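Local coordinates for protein (CD58) (Homo sapiens, PDB 1CCZ) that probably acts as the cell-surface adhesion ligand of CD2, which it binds through its N-terminal immunoglobulin-like domain, at residues N12-V17 / S61-N66; H16-V21 / D84-F89; D73-E78 / F88-L93. All blocks are in the same frame, centred on the assembly; numbering follows the deposited sequence. Where two conformers were deposited one is given.

Contact 1. Residues N12-V17 / S61-N66. With NAG (2-acetamido-2-deoxy-beta-D-glucopyranose), chain C; NAG (2-acetamido-2-deoxy-beta-D-glucopyranose), chain B.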
loop_
_atom_site.group_PDB
_atom_site.type_symbol
_atom_site.label_atom_id
_atom_site.label_comp_id
_atom_site.label_asym_id
_atom_site.label_seq_id
_atom_site.Cartn_x
_atom_site.Cartn_y
_atom_site.Cartn_z
ATOM N N ASN A 12 -8.204 6.443 -1.582
ATOM C CA ASN A 12 -8.966 5.867 -2.677
ATOM C C ASN A 12 -8.036 5.357 -3.762
ATOM O O ASN A 12 -6.852 5.681 -3.776
ATOM C CB ASN A 12 -9.898 6.916 -3.260
ATOM C CG ASN A 12 -9.150 8.089 -3.834
ATOM O OD1 ASN A 12 -8.501 7.955 -4.869
ATOM N ND2 ASN A 12 -9.221 9.240 -3.173
ATOM N N VAL A 13 -8.572 4.547 -4.662
ATOM C CA VAL A 13 -7.789 4.025 -5.766
ATOM C C VAL A 13 -8.698 3.958 -6.972
ATOM O O VAL A 13 -9.921 3.946 -6.838
ATOM C CB VAL A 13 -7.289 2.580 -5.532
ATOM C CG1 VAL A 13 -6.169 2.568 -4.531
ATOM C CG2 VAL A 13 -8.450 1.696 -5.088
ATOM N N THR A 14 -8.094 3.916 -8.151
ATOM C CA THR A 14 -8.847 3.794 -9.381
ATOM C C THR A 14 -8.278 2.611 -10.160
ATOM O O THR A 14 -7.065 2.518 -10.349
ATOM C CB THR A 14 -8.735 5.062 -10.222
ATOM O OG1 THR A 14 -9.424 6.117 -9.552
ATOM C CG2 THR A 14 -9.347 4.847 -11.603
ATOM N N PHE A 15 -9.148 1.687 -10.562
ATOM C CA PHE A 15 -8.747 0.526 -11.343
ATOM C C PHE A 15 -8.916 1.001 -12.782
ATOM O O PHE A 15 -10.033 1.045 -13.304
ATOM C CB PHE A 15 -9.673 -0.658 -11.062
ATOM C CG PHE A 15 -9.595 -1.187 -9.641
ATOM C CD1 PHE A 15 -8.442 -1.039 -8.880
ATOM C CD2 PHE A 15 -10.681 -1.836 -9.068
ATOM C CE1 PHE A 15 -8.376 -1.535 -7.563
ATOM C CE2 PHE A 15 -10.631 -2.333 -7.762
ATOM C CZ PHE A 15 -9.478 -2.184 -7.007
ATOM N N HIS A 16 -7.805 1.395 -13.402
ATOM C CA HIS A 16 -7.821 1.902 -14.774
ATOM C C HIS A 16 -7.972 0.800 -15.808
ATOM O O HIS A 16 -7.182 -0.149 -15.856
ATOM C CB HIS A 16 -6.556 2.709 -15.052
ATOM C CG HIS A 16 -6.460 3.966 -14.238
ATOM N ND1 HIS A 16 -7.168 5.107 -14.548
ATOM C CD2 HIS A 16 -5.757 4.245 -13.113
ATOM C CE1 HIS A 16 -6.907 6.043 -13.648
ATOM N NE2 HIS A 16 -6.054 5.544 -12.766
ATOM N N VAL A 17 -9.005 0.936 -16.630
ATOM C CA VAL A 17 -9.294 -0.039 -17.657
ATOM C C VAL A 17 -9.092 0.602 -19.014
ATOM O O VAL A 17 -9.610 1.688 -19.271
ATOM C CB VAL A 17 -10.748 -0.524 -17.558
ATOM C CG1 VAL A 17 -11.108 -1.349 -18.772
ATOM C CG2 VAL A 17 -10.932 -1.344 -16.307
ATOM N N SER A 61 -13.676 2.280 -15.914
ATOM C CA SER A 61 -12.765 2.377 -14.764
ATOM C C SER A 61 -13.527 2.600 -13.467
ATOM O O SER A 61 -14.433 3.430 -13.407
ATOM C CB SER A 61 -11.778 3.542 -14.948
ATOM O OG SER A 61 -10.754 3.220 -15.869
ATOM N N LEU A 62 -13.134 1.874 -12.424
ATOM C CA LEU A 62 -13.776 1.985 -11.115
ATOM C C LEU A 62 -12.903 2.714 -10.106
ATOM O O LEU A 62 -11.709 2.422 -9.996
ATOM C CB LEU A 62 -14.085 0.591 -10.554
ATOM C CG LEU A 62 -14.741 0.535 -9.172
ATOM C CD1 LEU A 62 -16.149 1.064 -9.296
ATOM C CD2 LEU A 62 -14.769 -0.874 -8.648
ATOM N N THR A 63 -13.491 3.667 -9.384
ATOM C CA THR A 63 -12.780 4.379 -8.337
ATOM C C THR A 63 -13.490 4.037 -7.031
ATOM O O THR A 63 -14.705 4.158 -6.943
ATOM C CB THR A 63 -12.806 5.899 -8.539
ATOM O OG1 THR A 63 -12.032 6.234 -9.690
ATOM C CG2 THR A 63 -12.190 6.612 -7.325
ATOM N N ILE A 64 -12.737 3.570 -6.037
ATOM C CA ILE A 64 -13.289 3.229 -4.727
ATOM C C ILE A 64 -12.773 4.261 -3.713
ATOM O O ILE A 64 -11.565 4.480 -3.602
ATOM C CB ILE A 64 -12.831 1.837 -4.269
ATOM C CG1 ILE A 64 -13.195 0.800 -5.323
ATOM C CG2 ILE A 64 -13.468 1.498 -2.925
ATOM C CD1 ILE A 64 -12.712 -0.596 -5.013
ATOM N N TYR A 65 -13.682 4.900 -2.985
ATOM C CA TYR A 65 -13.293 5.909 -2.005
ATOM C C TYR A 65 -13.325 5.354 -0.600
ATOM O O TYR A 65 -13.936 4.310 -0.336
ATOM C CB TYR A 65 -14.222 7.127 -2.084
ATOM C CG TYR A 65 -14.228 7.790 -3.438
ATOM C CD1 TYR A 65 -13.253 8.728 -3.780
ATOM C CD2 TYR A 65 -15.209 7.473 -4.389
ATOM C CE1 TYR A 65 -13.247 9.338 -5.034
ATOM C CE2 TYR A 65 -15.217 8.078 -5.650
ATOM C CZ TYR A 65 -14.239 9.005 -5.964
ATOM O OH TYR A 65 -14.249 9.606 -7.197
ATOM N N ASN A 66 -12.643 6.060 0.299
ATOM C CA ASN A 66 -12.593 5.678 1.697
ATOM C C ASN A 66 -12.276 4.202 1.959
ATOM O O ASN A 66 -13.045 3.488 2.614
ATOM C CB ASN A 66 -13.914 6.052 2.351
ATOM C CG ASN A 66 -13.735 6.467 3.781
ATOM O OD1 ASN A 66 -12.740 7.112 4.141
ATOM N ND2 ASN A 66 -14.698 6.088 4.609
HETATM C C1 NAG C . -14.657 6.483 6.004
HETATM C C2 NAG C . -15.543 7.739 6.220
HETATM C C3 NAG C . -16.191 7.713 7.618
HETATM C C4 NAG C . -15.275 7.040 8.669
HETATM C C5 NAG C . -14.840 5.617 8.237
HETATM C C6 NAG C . -15.564 4.522 9.002
HETATM C C7 NAG C . -15.082 9.834 5.068
HETATM C C8 NAG C . -14.220 11.080 4.953
HETATM N N2 NAG C . -14.775 8.966 6.036
HETATM O O3 NAG C . -17.435 7.018 7.554
HETATM O O4 NAG C . -14.122 7.845 8.903
HETATM O O5 NAG C . -15.101 5.393 6.833
HETATM O O6 NAG C . -15.150 3.238 8.563
HETATM O O7 NAG C . -16.018 9.674 4.285
HETATM C C1 NAG B . -8.439 10.367 -3.640
HETATM C C2 NAG B . -8.905 11.654 -2.962
HETATM C C3 NAG B . -8.011 12.857 -3.343
HETATM C C4 NAG B . -6.502 12.524 -3.394
HETATM C C5 NAG B . -6.233 11.156 -4.029
HETATM C C6 NAG B . -4.790 10.716 -3.866
HETATM C C7 NAG B . -11.181 12.296 -2.515
HETATM C C8 NAG B . -12.579 12.545 -3.056
HETATM N N2 NAG B . -10.264 11.917 -3.393
HETATM O O3 NAG B . -8.213 13.909 -2.401
HETATM O O4 NAG B . -5.823 13.524 -4.149
HETATM O O5 NAG B . -7.050 10.150 -3.405
HETATM O O6 NAG B . -4.643 9.332 -4.153
HETATM O O7 NAG B . -10.941 12.450 -1.317
HETATM O O HOH W 1 -9.867 6.559 -16.145
#

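Contact 2. Residues H16-V21 / D84-F89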
loop_
_atom_site.group_PDB
_atom_site.type_symbol
_atom_site.label_atom_id
_atom_site.label_comp_id
_atom_site.label_asym_id
_atom_site.label_seq_id
_atom_site.Cartn_x
_atom_site.Cartn_y
_atom_site.Cartn_z
ATOM N N HIS A 16 -7.805 1.395 -13.402
ATOM C CA HIS A 16 -7.821 1.902 -14.774
ATOM C C HIS A 16 -7.972 0.800 -15.808
ATOM O O HIS A 16 -7.182 -0.149 -15.856
ATOM C CB HIS A 16 -6.556 2.709 -15.052
ATOM C CG HIS A 16 -6.460 3.966 -14.238
ATOM N ND1 HIS A 16 -7.168 5.107 -14.548
ATOM C CD2 HIS A 16 -5.757 4.245 -13.113
ATOM C CE1 HIS A 16 -6.907 6.043 -13.648
ATOM N NE2 HIS A 16 -6.054 5.544 -12.766
ATOM N N VAL A 17 -9.005 0.936 -16.630
ATOM C CA VAL A 17 -9.294 -0.039 -17.657
ATOM C C VAL A 17 -9.092 0.602 -19.014
ATOM O O VAL A 17 -9.610 1.688 -19.271
ATOM C CB VAL A 17 -10.748 -0.524 -17.558
ATOM C CG1 VAL A 17 -11.108 -1.349 -18.772
ATOM C CG2 VAL A 17 -10.932 -1.344 -16.307
ATOM N N PRO A 18 -8.303 -0.051 -19.891
ATOM C CA PRO A 18 -7.989 0.399 -21.260
ATOM C C PRO A 18 -9.183 1.079 -21.964
ATOM O O PRO A 18 -10.188 0.433 -22.283
ATOM C CB PRO A 18 -7.579 -0.891 -21.976
ATOM C CG PRO A 18 -7.454 -1.961 -20.882
ATOM C CD PRO A 18 -7.607 -1.304 -19.554
ATOM N N SER A 19 -9.064 2.374 -22.224
ATOM C CA SER A 19 -10.155 3.104 -22.849
ATOM C C SER A 19 -10.053 3.274 -24.363
ATOM O O SER A 19 -9.257 4.077 -24.854
ATOM C CB SER A 19 -10.301 4.484 -22.190
ATOM O OG SER A 19 -11.179 5.322 -22.928
ATOM N N ASN A 20 -10.861 2.503 -25.095
ATOM C CA ASN A 20 -10.927 2.585 -26.562
ATOM C C ASN A 20 -12.413 2.707 -26.952
ATOM O O ASN A 20 -12.990 3.804 -26.865
ATOM C CB ASN A 20 -10.274 1.354 -27.240
ATOM C CG ASN A 20 -10.479 0.063 -26.461
ATOM O OD1 ASN A 20 -9.825 -0.183 -25.443
ATOM N ND2 ASN A 20 -11.386 -0.778 -26.947
ATOM N N VAL A 21 -13.029 1.593 -27.358
ATOM C CA VAL A 21 -14.453 1.575 -27.725
ATOM C C VAL A 21 -15.311 1.707 -26.461
ATOM O O VAL A 21 -15.256 0.839 -25.582
ATOM C CB VAL A 21 -14.848 0.246 -28.431
ATOM C CG1 VAL A 21 -14.403 -0.954 -27.597
ATOM C CG2 VAL A 21 -16.354 0.200 -28.646
ATOM N N ASP A 84 -11.594 -10.903 -22.875
ATOM C CA ASP A 84 -10.770 -11.226 -21.720
ATOM C C ASP A 84 -11.077 -10.554 -20.382
ATOM O O ASP A 84 -11.713 -9.486 -20.287
ATOM C CB ASP A 84 -9.308 -10.974 -22.073
ATOM C CG ASP A 84 -9.150 -9.922 -23.157
ATOM O OD1 ASP A 84 -9.997 -8.996 -23.226
ATOM O OD2 ASP A 84 -8.182 -10.030 -23.944
ATOM N N THR A 85 -10.575 -11.214 -19.346
ATOM C CA THR A 85 -10.729 -10.780 -17.973
ATOM C C THR A 85 -9.937 -9.506 -17.680
ATOM O O THR A 85 -8.966 -9.174 -18.374
ATOM C CB THR A 85 -10.240 -11.890 -16.995
ATOM O OG1 THR A 85 -8.811 -11.831 -16.879
ATOM C CG2 THR A 85 -10.635 -13.280 -17.506
ATOM N N MET A 86 -10.382 -8.787 -16.656
ATOM C CA MET A 86 -9.709 -7.588 -16.190
ATOM C C MET A 86 -9.721 -7.835 -14.697
ATOM O O MET A 86 -10.748 -7.659 -14.027
ATOM C CB MET A 86 -10.499 -6.342 -16.538
ATOM C CG MET A 86 -10.521 -6.047 -18.012
ATOM S SD MET A 86 -9.137 -5.035 -18.545
ATOM C CE MET A 86 -8.683 -4.196 -17.052
ATOM N N LYS A 87 -8.582 -8.314 -14.198
ATOM C CA LYS A 87 -8.421 -8.633 -12.785
ATOM C C LYS A 87 -7.495 -7.638 -12.126
ATOM O O LYS A 87 -6.486 -7.241 -12.705
ATOM C CB LYS A 87 -7.852 -10.040 -12.621
ATOM C CG LYS A 87 -8.903 -11.139 -12.608
ATOM C CD LYS A 87 -8.514 -12.300 -13.527
ATOM C CE LYS A 87 -7.596 -13.311 -12.822
ATOM N NZ LYS A 87 -6.112 -13.055 -13.009
ATOM N N PHE A 88 -7.860 -7.223 -10.916
ATOM C CA PHE A 88 -7.064 -6.270 -10.153
ATOM C C PHE A 88 -7.008 -6.768 -8.728
ATOM O O PHE A 88 -8.062 -7.042 -8.147
ATOM C CB PHE A 88 -7.726 -4.889 -10.131
ATOM C CG PHE A 88 -7.750 -4.201 -11.457
ATOM C CD1 PHE A 88 -8.712 -4.529 -12.412
ATOM C CD2 PHE A 88 -6.823 -3.209 -11.754
ATOM C CE1 PHE A 88 -8.747 -3.875 -13.646
ATOM C CE2 PHE A 88 -6.847 -2.543 -12.987
ATOM C CZ PHE A 88 -7.812 -2.877 -13.934
ATOM N N PHE A 89 -5.810 -6.941 -8.162
ATOM C CA PHE A 89 -5.762 -7.330 -6.755
ATOM C C PHE A 89 -5.329 -6.087 -5.990
ATOM O O PHE A 89 -4.260 -5.510 -6.217
ATOM C CB PHE A 89 -4.867 -8.562 -6.456
ATOM C CG PHE A 89 -4.841 -9.560 -7.610
ATOM C CD1 PHE A 89 -4.391 -9.164 -8.860
ATOM C CD2 PHE A 89 -5.393 -10.832 -7.489
ATOM C CE1 PHE A 89 -4.509 -9.999 -9.951
ATOM C CE2 PHE A 89 -5.510 -11.669 -8.576
ATOM C CZ PHE A 89 -5.073 -11.252 -9.810
#

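Contact 3. Residues D73-E78 / F88-L93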
loop_
_atom_site.group_PDB
_atom_site.type_symbol
_atom_site.label_atom_id
_atom_site.label_comp_id
_atom_site.label_asym_id
_atom_site.label_seq_id
_atom_site.Cartn_x
_atom_site.Cartn_y
_atom_site.Cartn_z
ATOM N N ASP A 73 -8.729 -7.211 -1.774
ATOM C CA ASP A 73 -9.299 -8.371 -2.428
ATOM C C ASP A 73 -9.006 -8.322 -3.908
ATOM O O ASP A 73 -8.356 -7.397 -4.403
ATOM C CB ASP A 73 -10.816 -8.334 -2.237
ATOM C CG ASP A 73 -11.398 -9.675 -1.937
ATOM O OD1 ASP A 73 -10.826 -10.688 -2.395
ATOM O OD2 ASP A 73 -12.435 -9.714 -1.241
ATOM N N GLU A 74 -9.491 -9.335 -4.612
ATOM C CA GLU A 74 -9.354 -9.361 -6.045
ATOM C C GLU A 74 -10.667 -8.821 -6.601
ATOM O O GLU A 74 -11.742 -9.166 -6.107
ATOM C CB GLU A 74 -9.151 -10.768 -6.551
ATOM C CG GLU A 74 -8.564 -10.759 -7.935
ATOM C CD GLU A 74 -9.106 -11.854 -8.800
ATOM O OE1 GLU A 74 -9.948 -12.644 -8.323
ATOM O OE2 GLU A 74 -8.680 -11.920 -9.970
ATOM N N TYR A 75 -10.569 -7.963 -7.611
ATOM C CA TYR A 75 -11.730 -7.365 -8.252
ATOM C C TYR A 75 -11.627 -7.702 -9.725
ATOM O O TYR A 75 -10.527 -7.733 -10.297
ATOM C CB TYR A 75 -11.739 -5.845 -8.084
ATOM C CG TYR A 75 -11.991 -5.371 -6.672
ATOM C CD1 TYR A 75 -11.018 -5.534 -5.670
ATOM C CD2 TYR A 75 -13.196 -4.748 -6.330
ATOM C CE1 TYR A 75 -11.238 -5.082 -4.360
ATOM C CE2 TYR A 75 -13.426 -4.294 -5.027
ATOM C CZ TYR A 75 -12.438 -4.465 -4.051
ATOM O OH TYR A 75 -12.651 -3.995 -2.780
ATOM N N GLU A 76 -12.781 -7.955 -10.334
ATOM C CA GLU A 76 -12.830 -8.303 -11.747
ATOM C C GLU A 76 -13.873 -7.448 -12.480
ATOM O O GLU A 76 -14.965 -7.195 -11.968
ATOM C CB GLU A 76 -13.162 -9.797 -11.892
ATOM C CG GLU A 76 -12.458 -10.695 -10.876
ATOM C CD GLU A 76 -13.238 -10.861 -9.566
ATOM O OE1 GLU A 76 -14.483 -10.756 -9.596
ATOM O OE2 GLU A 76 -12.613 -11.100 -8.499
ATOM N N MET A 77 -13.513 -6.995 -13.670
ATOM C CA MET A 77 -14.398 -6.189 -14.490
ATOM C C MET A 77 -14.870 -6.993 -15.678
ATOM O O MET A 77 -14.072 -7.678 -16.310
ATOM C CB MET A 77 -13.654 -4.969 -15.024
ATOM C CG MET A 77 -14.548 -3.953 -15.709
ATOM S SD MET A 77 -14.034 -3.582 -17.403
ATOM C CE MET A 77 -14.699 -5.032 -18.217
ATOM N N GLU A 78 -16.157 -6.937 -15.986
ATOM C CA GLU A 78 -16.624 -7.632 -17.172
ATOM C C GLU A 78 -17.546 -6.730 -17.943
ATOM O O GLU A 78 -18.278 -5.922 -17.353
ATOM C CB GLU A 78 -17.335 -8.934 -16.842
ATOM C CG GLU A 78 -18.286 -8.878 -15.716
ATOM C CD GLU A 78 -19.004 -10.196 -15.565
ATOM O OE1 GLU A 78 -19.756 -10.548 -16.493
ATOM O OE2 GLU A 78 -18.818 -10.890 -14.540
ATOM N N PHE A 88 -7.860 -7.223 -10.916
ATOM C CA PHE A 88 -7.064 -6.270 -10.153
ATOM C C PHE A 88 -7.008 -6.768 -8.728
ATOM O O PHE A 88 -8.062 -7.042 -8.147
ATOM C CB PHE A 88 -7.726 -4.889 -10.131
ATOM C CG PHE A 88 -7.750 -4.201 -11.457
ATOM C CD1 PHE A 88 -8.712 -4.529 -12.412
ATOM C CD2 PHE A 88 -6.823 -3.209 -11.754
ATOM C CE1 PHE A 88 -8.747 -3.875 -13.646
ATOM C CE2 PHE A 88 -6.847 -2.543 -12.987
ATOM C CZ PHE A 88 -7.812 -2.877 -13.934
ATOM N N PHE A 89 -5.810 -6.941 -8.162
ATOM C CA PHE A 89 -5.762 -7.330 -6.755
ATOM C C PHE A 89 -5.329 -6.087 -5.990
ATOM O O PHE A 89 -4.260 -5.510 -6.217
ATOM C CB PHE A 89 -4.867 -8.562 -6.456
ATOM C CG PHE A 89 -4.841 -9.560 -7.610
ATOM C CD1 PHE A 89 -4.391 -9.164 -8.860
ATOM C CD2 PHE A 89 -5.393 -10.832 -7.489
ATOM C CE1 PHE A 89 -4.509 -9.999 -9.951
ATOM C CE2 PHE A 89 -5.510 -11.669 -8.576
ATOM C CZ PHE A 89 -5.073 -11.252 -9.810
ATOM N N LEU A 90 -6.238 -5.647 -5.135
ATOM C CA LEU A 90 -6.051 -4.458 -4.341
ATOM C C LEU A 90 -5.605 -4.805 -2.930
ATOM O O LEU A 90 -6.210 -5.650 -2.265
ATOM C CB LEU A 90 -7.371 -3.673 -4.284
ATOM C CG LEU A 90 -7.469 -2.542 -3.250
ATOM C CD1 LEU A 90 -6.595 -1.382 -3.704
ATOM C CD2 LEU A 90 -8.924 -2.096 -3.072
ATOM N N TYR A 91 -4.529 -4.158 -2.489
ATOM C CA TYR A 91 -4.043 -4.334 -1.127
ATOM C C TYR A 91 -4.280 -2.980 -0.468
ATOM O O TYR A 91 -4.050 -1.935 -1.087
ATOM C CB TYR A 91 -2.559 -4.681 -1.127
ATOM C CG TYR A 91 -2.271 -5.944 -1.882
ATOM C CD1 TYR A 91 -2.458 -7.189 -1.279
ATOM C CD2 TYR A 91 -1.887 -5.908 -3.229
ATOM C CE1 TYR A 91 -2.283 -8.381 -1.999
ATOM C CE2 TYR A 91 -1.707 -7.094 -3.967
ATOM C CZ TYR A 91 -1.913 -8.332 -3.344
ATOM O OH TYR A 91 -1.792 -9.520 -4.058
ATOM N N VAL A 92 -4.779 -2.996 0.765
ATOM C CA VAL A 92 -5.047 -1.762 1.506
ATOM C C VAL A 92 -4.057 -1.680 2.669
ATOM O O VAL A 92 -4.085 -2.494 3.601
ATOM C CB VAL A 92 -6.479 -1.739 2.049
ATOM C CG1 VAL A 92 -6.693 -0.488 2.875
ATOM C CG2 VAL A 92 -7.476 -1.809 0.878
ATOM N N LEU A 93 -3.180 -0.687 2.604
ATOM C CA LEU A 93 -2.148 -0.544 3.604
ATOM C C LEU A 93 -2.285 0.672 4.476
ATOM O O LEU A 93 -2.763 1.730 4.065
ATOM C CB LEU A 93 -0.773 -0.500 2.924
ATOM C CG LEU A 93 -0.281 -1.773 2.235
ATOM C CD1 LEU A 93 -0.806 -1.809 0.835
ATOM C CD2 LEU A 93 1.215 -1.787 2.195
#

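Contact 1. Residues N12-V17 / S61-N66
T14 and T63 adopt the same rotamer: chi1 of -68° in each puts OG1 opposite its own carbonyl carbon, beside the backbone N. From there the two hydroxyls lean together across the strands, and T14 OG1 lies 2.6 Å from T63 OG1, a hydrogen bond that either could donate. S61 is turned in a similar way, and its OG accepts the amide of V17, 3.0 Å from V17 N with the N-H pointing almost straight at it (166°). Alongside these side-chain links runs an antiparallel ladder: I64 N gives to V13 O at 3.0 Å, and F15 N to L62 O at 2.7 Å, while the return bond from L62 N to F15 O is weak. These are the B and E strands of an immunoglobulin V-type domain. V13, F15, L62 and I64 face its interior, where I64 CD1 reaches the F15 ring at CE2, 3.9 Å away, and F15 goes on to meet the rings of F88 and Y75. T14 and T63 lie on the outer face. N12 CB packs 3.8 Å from CD1 of the Y65 ring, and N12 ND2 carries a covalently bound N-acetylglucosamine whose acetyl methyl C8 also approaches that ring; a second such sugar is attached to N66.

Contact 2. Residues H16-V21 / D84-F89
V17 and M86 mark the closest approach of the two backbones, with CA atoms 7.7 Å apart, and H16 and F88 stand farther off at 9.4 Å. No hydrogen bond joins the segments. H16-V21 runs without regular structure after strand 13-15, whereas 84-89 runs into a strand that takes in K87 to F89, so this is a loop laid against a strand of the opposing sheet rather than a pair of sheet neighbours. The nearest backbone approach is that of H16 O, which comes to the edge of the F88 ring, near its plane, 3.4 Å from CZ, so that the rim of the ring faces the carbonyl oxygen. In topology this is where the B strand of a V-type immunoglobulin domain leaves its sheet and is covered by the start of the G strand. V17 also packs on M77 and on W28; in sequence V17 and M77 probably occupy the positions that cysteines bridge in canonical immunoglobulin domains, so their packing would take the place of the disulfide. The M86 thioether closes over this spot. Its chain bends at chi2 (-88°), and chi3 of -24°, close to eclipsed, curls the methyl back toward CB. CE then meets V17 CG2 at 3.7 Å and P18 CD at 4.0 Å, while SD lies 4.2 Å from V17 CG1. The valine and methionine side chains cross at a slant; P18 and M86 instead run past one another in opposite senses. F88 CZ is a looser neighbour of V17 CG2, at 4.2 Å. Away from the loop, the F88 ring packs against F15, planes about 20° apart, and against F1, whose side chain also touches M86.

Contact 3. Residues D73-E78 / F88-L93
The F-G hairpin of the V-type immunoglobulin domain supplies this contact: strands 73-78 and 88-93 run antiparallel, their axes 4.6 Å apart, in the sheet that, as in related V-type adhesion domains, probably forms the CD2-binding face. Two hydrogen-bonded pairs hold them. Y75 and F88 bond both ways through their backbones, Y75 N to F88 O at 2.7 Å and F88 N to Y75 O at 2.8 Å. D73 and L90 do the same, with L90 N giving to D73 O at 2.8 Å; the reverse bond, from D73 N to L90 O, is more bent. On the inner face L90 CG lies opposite the backbone N (chi1 167°), which carries CD2 toward the Y75 ring, 4.0 Å from CE1. Y75 OH bonds to the carbonyl of D71, four residues back in the chain, the tyrosine corner familiar from immunoglobulin folds. D73 OD1 takes the amide of E74 at 2.9 Å on its anti side, 24° out of the carboxylate plane, and OD2 forms a salt bridge with K30 of the neighbouring C strand. On the outer face the E74 chain runs alongside the F89 ring, its CG nearest CD2 and its OE2 near CE2, the carboxylate tilted only 17° from the ring; F89 was modelled in two conformers, so these details are doubtful. E74 OE1 sits 3.1 Å from E76 OE2, which also takes a weak hydrogen bond from Q31 N, and E74 OE2 is buried with no polar partner in the model. Such acidic neighbours would be expected to raise each other's affinity for a proton, and they may lend this part of the face a negative character, as would suit a basic partner.

From the N terminus, strand 13-15 comes first, and contact 1 closes a long loop by joining it to strand 62-64. Contact 2 starts from the same stretch, sharing H16 and V17, and reaches further, to 84-89. Contact 3 starts after contact 1 has closed and joins 73-78 to 88-93 in a short hairpin; it ends on the same strand as contact 2, sharing F88 and F89. Contact 1 pairs two strands of the three-stranded sheet, contact 3 two of the six-stranded one, while contact 2 spans the two sheets. Further bridges join them: I64 CD1 lies 3.8 Å from Y75 CE2, and V17 CG1 3.9 Å from M77 SD.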